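Local coordinates for protein L-threonine dehydrogenase (Flavobacterium frigidimaris, PDB 2YY7) that probably oxidises L-threonine at its 3-hydroxyl group, using bound NAD as the cofactor, at residues I168-L173 and Y240-M245. Numbering follows the deposited sequence.
Sequences IRYPGL and YNLAAM. With NAD (nicotinamide-adenine-dinucleotide), chain E.
R169 reaches across to N241 with its chain extended from CG to NE, and NH1 gives a hydrogen bond to OD1 at 2.9 Å. The oxygen lies in the guanidinium plane, yet NH1 stands above the amide's carbonyl plane, the two flat groups being turned 66° apart. R169 N also donates an almost straight bond, 2.7 Å long, to Y240 O, pairing the strands in parallel. Past that bond a water bridges the backbones, donating to R169 O and accepting from L242 N.

L242 supplies the apolar part. With CG anti to its backbone N (chi1 -170°), its CD2 is delivered to I168 CD1 at 3.8 Å and to the edge of the Y170 ring, near CD1. That ring turns its other edge to the nicotinamide, CD2 lying 3.7 Å from NAD C6N, and farther along L173 N binds the carboxamide O7N at 2.9 Å.

R169 NH2 forms a salt bridge with E151, so a leucine in place of R169 would probably leave E151 without this charge partner and N241 OD1 without this donor. Within the Rossmann-type sheet, strand 164-174 pairs with 112-118, the short 240-241 and then 211-215, while helix 216-228 packs against I168, Y240 and L242.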
loop_
_atom_site.group_PDB
_atom_site.type_symbol
_atom_site.label_atom_id
_atom_site.label_comp_id
_atom_site.label_asym_id
_atom_site.label_seq_id
_atom_site.Cartn_x
_atom_site.Cartn_y
_atom_site.Cartn_z
ATOM N N ILE A 168 -0.058 9.253 -13.195
ATOM C CA ILE A 168 1.359 9.503 -13.392
ATOM C C ILE A 168 1.978 9.899 -12.051
ATOM O O ILE A 168 1.346 10.562 -11.223
ATOM C CB ILE A 168 1.638 10.615 -14.453
ATOM C CG1 ILE A 168 0.876 11.889 -14.114
ATOM C CG2 ILE A 168 1.237 10.125 -15.843
ATOM C CD1 ILE A 168 0.982 12.947 -15.207
ATOM N N ARG A 169 3.208 9.458 -11.833
ATOM C CA ARG A 169 3.922 9.765 -10.606
ATOM C C ARG A 169 4.696 11.069 -10.816
ATOM O O ARG A 169 5.879 11.049 -11.155
ATOM C CB ARG A 169 4.877 8.609 -10.264
ATOM C CG ARG A 169 4.174 7.277 -9.962
ATOM C CD ARG A 169 5.162 6.098 -10.005
ATOM N NE ARG A 169 4.529 4.816 -9.686
ATOM C CZ ARG A 169 4.992 3.631 -10.081
ATOM N NH1 ARG A 169 6.100 3.554 -10.812
ATOM N NH2 ARG A 169 4.342 2.520 -9.761
ATOM N N TYR A 170 4.023 12.207 -10.631
ATOM C CA TYR A 170 4.681 13.507 -10.812
ATOM C C TYR A 170 5.925 13.667 -9.940
ATOM O O TYR A 170 5.921 13.286 -8.768
ATOM C CB TYR A 170 3.788 14.681 -10.393
ATOM C CG TYR A 170 2.491 14.945 -11.126
ATOM C CD1 TYR A 170 2.447 15.117 -12.511
ATOM C CD2 TYR A 170 1.318 15.144 -10.403
ATOM C CE1 TYR A 170 1.248 15.491 -13.152
ATOM C CE2 TYR A 170 0.133 15.514 -11.025
ATOM C CZ TYR A 170 0.100 15.686 -12.391
ATOM O OH TYR A 170 -1.095 16.054 -12.972
ATOM N N PRO A 171 7.013 14.217 -10.500
ATOM C CA PRO A 171 8.192 14.408 -9.653
ATOM C C PRO A 171 7.916 15.753 -8.957
ATOM O O PRO A 171 6.783 16.229 -8.989
ATOM C CB PRO A 171 9.344 14.475 -10.660
ATOM C CG PRO A 171 8.705 14.980 -11.898
ATOM C CD PRO A 171 7.376 14.263 -11.928
ATOM N N GLY A 172 8.912 16.361 -8.320
ATOM C CA GLY A 172 8.669 17.647 -7.676
ATOM C C GLY A 172 8.295 18.679 -8.732
ATOM O O GLY A 172 9.032 18.849 -9.704
ATOM N N LEU A 173 7.169 19.369 -8.552
ATOM C CA LEU A 173 6.719 20.359 -9.538
ATOM C C LEU A 173 7.028 21.814 -9.189
ATOM O O LEU A 173 6.946 22.226 -8.033
ATOM C CB LEU A 173 5.211 20.211 -9.793
ATOM C CG LEU A 173 4.703 18.861 -10.301
ATOM C CD1 LEU A 173 3.257 19.017 -10.759
ATOM C CD2 LEU A 173 5.566 18.365 -11.455
ATOM N N TYR A 240 2.206 5.750 -14.053
ATOM C CA TYR A 240 3.401 5.857 -14.884
ATOM C C TYR A 240 4.517 6.685 -14.270
ATOM O O TYR A 240 4.268 7.746 -13.694
ATOM C CB TYR A 240 3.052 6.506 -16.230
ATOM C CG TYR A 240 2.499 5.577 -17.281
ATOM C CD1 TYR A 240 3.351 4.884 -18.141
ATOM C CD2 TYR A 240 1.126 5.409 -17.436
ATOM C CE1 TYR A 240 2.845 4.045 -19.137
ATOM C CE2 TYR A 240 0.610 4.574 -18.426
ATOM C CZ TYR A 240 1.477 3.899 -19.272
ATOM O OH TYR A 240 0.972 3.088 -20.258
ATOM N N ASN A 241 5.747 6.194 -14.384
ATOM C CA ASN A 241 6.891 6.962 -13.924
ATOM C C ASN A 241 6.860 8.133 -14.914
ATOM O O ASN A 241 6.454 7.958 -16.064
ATOM C CB ASN A 241 8.193 6.168 -14.100
ATOM C CG ASN A 241 8.676 5.521 -12.807
ATOM O OD1 ASN A 241 8.011 5.582 -11.775
ATOM N ND2 ASN A 241 9.844 4.896 -12.866
ATOM N N LEU A 242 7.263 9.317 -14.473
ATOM C CA LEU A 242 7.268 10.494 -15.336
ATOM C C LEU A 242 8.488 11.336 -14.978
ATOM O O LEU A 242 8.705 11.657 -13.813
ATOM C CB LEU A 242 5.991 11.315 -15.121
ATOM C CG LEU A 242 5.745 12.448 -16.123
ATOM C CD1 LEU A 242 5.167 11.870 -17.410
ATOM C CD2 LEU A 242 4.775 13.465 -15.532
ATOM N N ALA A 243 9.286 11.699 -15.972
ATOM C CA ALA A 243 10.486 12.474 -15.692
ATOM C C ALA A 243 10.742 13.617 -16.659
ATOM O O ALA A 243 10.210 13.649 -17.770
ATOM C CB ALA A 243 11.693 11.548 -15.663
ATOM N N ALA A 244 11.571 14.552 -16.208
ATOM C CA ALA A 244 11.965 15.710 -16.997
ATOM C C ALA A 244 13.364 16.138 -16.557
ATOM O O ALA A 244 14.319 16.024 -17.322
ATOM C CB ALA A 244 10.970 16.858 -16.801
ATOM N N MET A 245 13.482 16.603 -15.314
ATOM C CA MET A 245 14.765 17.056 -14.780
ATOM C C MET A 245 15.153 16.394 -13.467
ATOM O O MET A 245 14.340 15.758 -12.802
ATOM C CB MET A 245 14.740 18.561 -14.502
ATOM C CG MET A 245 14.063 19.422 -15.536
ATOM S SD MET A 245 14.023 21.123 -14.932
ATOM C CE MET A 245 12.537 21.088 -13.912
HETATM P PA NAD E . -2.202 21.706 -3.493
HETATM O O1A NAD E . -1.524 22.923 -4.020
HETATM O O2A NAD E . -2.022 21.453 -2.039
HETATM O O5B NAD E . -3.721 21.669 -3.937
HETATM C C5B NAD E . -4.653 20.851 -3.290
HETATM C C4B NAD E . -6.029 21.452 -3.441
HETATM O O4B NAD E . -6.972 20.504 -2.936
HETATM C C3B NAD E . -6.180 22.766 -2.639
HETATM O O3B NAD E . -6.677 23.835 -3.463
HETATM C C2B NAD E . -7.114 22.365 -1.490
HETATM O O2B NAD E . -7.934 23.435 -1.056
HETATM C C1B NAD E . -7.908 21.215 -2.129
HETATM N N9A NAD E . -8.566 20.355 -1.134
HETATM C C8A NAD E . -8.009 19.898 0.060
HETATM N N7A NAD E . -8.936 19.164 0.694
HETATM C C5A NAD E . -10.039 19.140 -0.086
HETATM C C6A NAD E . -11.285 18.565 0.107
HETATM N N6A NAD E . -11.573 17.957 1.238
HETATM N N1A NAD E . -12.251 18.728 -0.851
HETATM C C2A NAD E . -11.999 19.453 -2.006
HETATM N N3A NAD E . -10.773 20.059 -2.205
HETATM C C4A NAD E . -9.819 19.894 -1.232
HETATM O O3 NAD E . -1.585 20.408 -4.209
HETATM P PN NAD E . -1.013 20.239 -5.718
HETATM O O1N NAD E . -1.882 20.917 -6.736
HETATM O O2N NAD E . 0.453 20.478 -5.622
HETATM O O5D NAD E . -1.183 18.637 -5.923
HETATM C C5D NAD E . -2.357 18.096 -6.545
HETATM C C4D NAD E . -2.180 16.559 -6.682
HETATM O O4D NAD E . -0.956 16.271 -7.334
HETATM C C3D NAD E . -2.092 15.829 -5.339
HETATM O O3D NAD E . -2.684 14.541 -5.484
HETATM C C2D NAD E . -0.609 15.625 -5.142
HETATM O O2D NAD E . -0.416 14.573 -4.227
HETATM C C1D NAD E . -0.128 15.367 -6.570
HETATM N N1N NAD E . 1.321 15.657 -6.681
HETATM C C2N NAD E . 1.768 16.960 -6.595
HETATM C C3N NAD E . 3.130 17.223 -6.699
HETATM C C7N NAD E . 3.637 18.639 -6.728
HETATM O O7N NAD E . 5.015 18.773 -6.758
HETATM N N7N NAD E . 2.815 19.703 -6.676
HETATM C C4N NAD E . 4.045 16.166 -6.866
HETATM C C5N NAD E . 3.574 14.855 -6.977
HETATM C C6N NAD E . 2.221 14.602 -6.864
HETATM O O HOH W 1 8.151 10.017 -11.795
#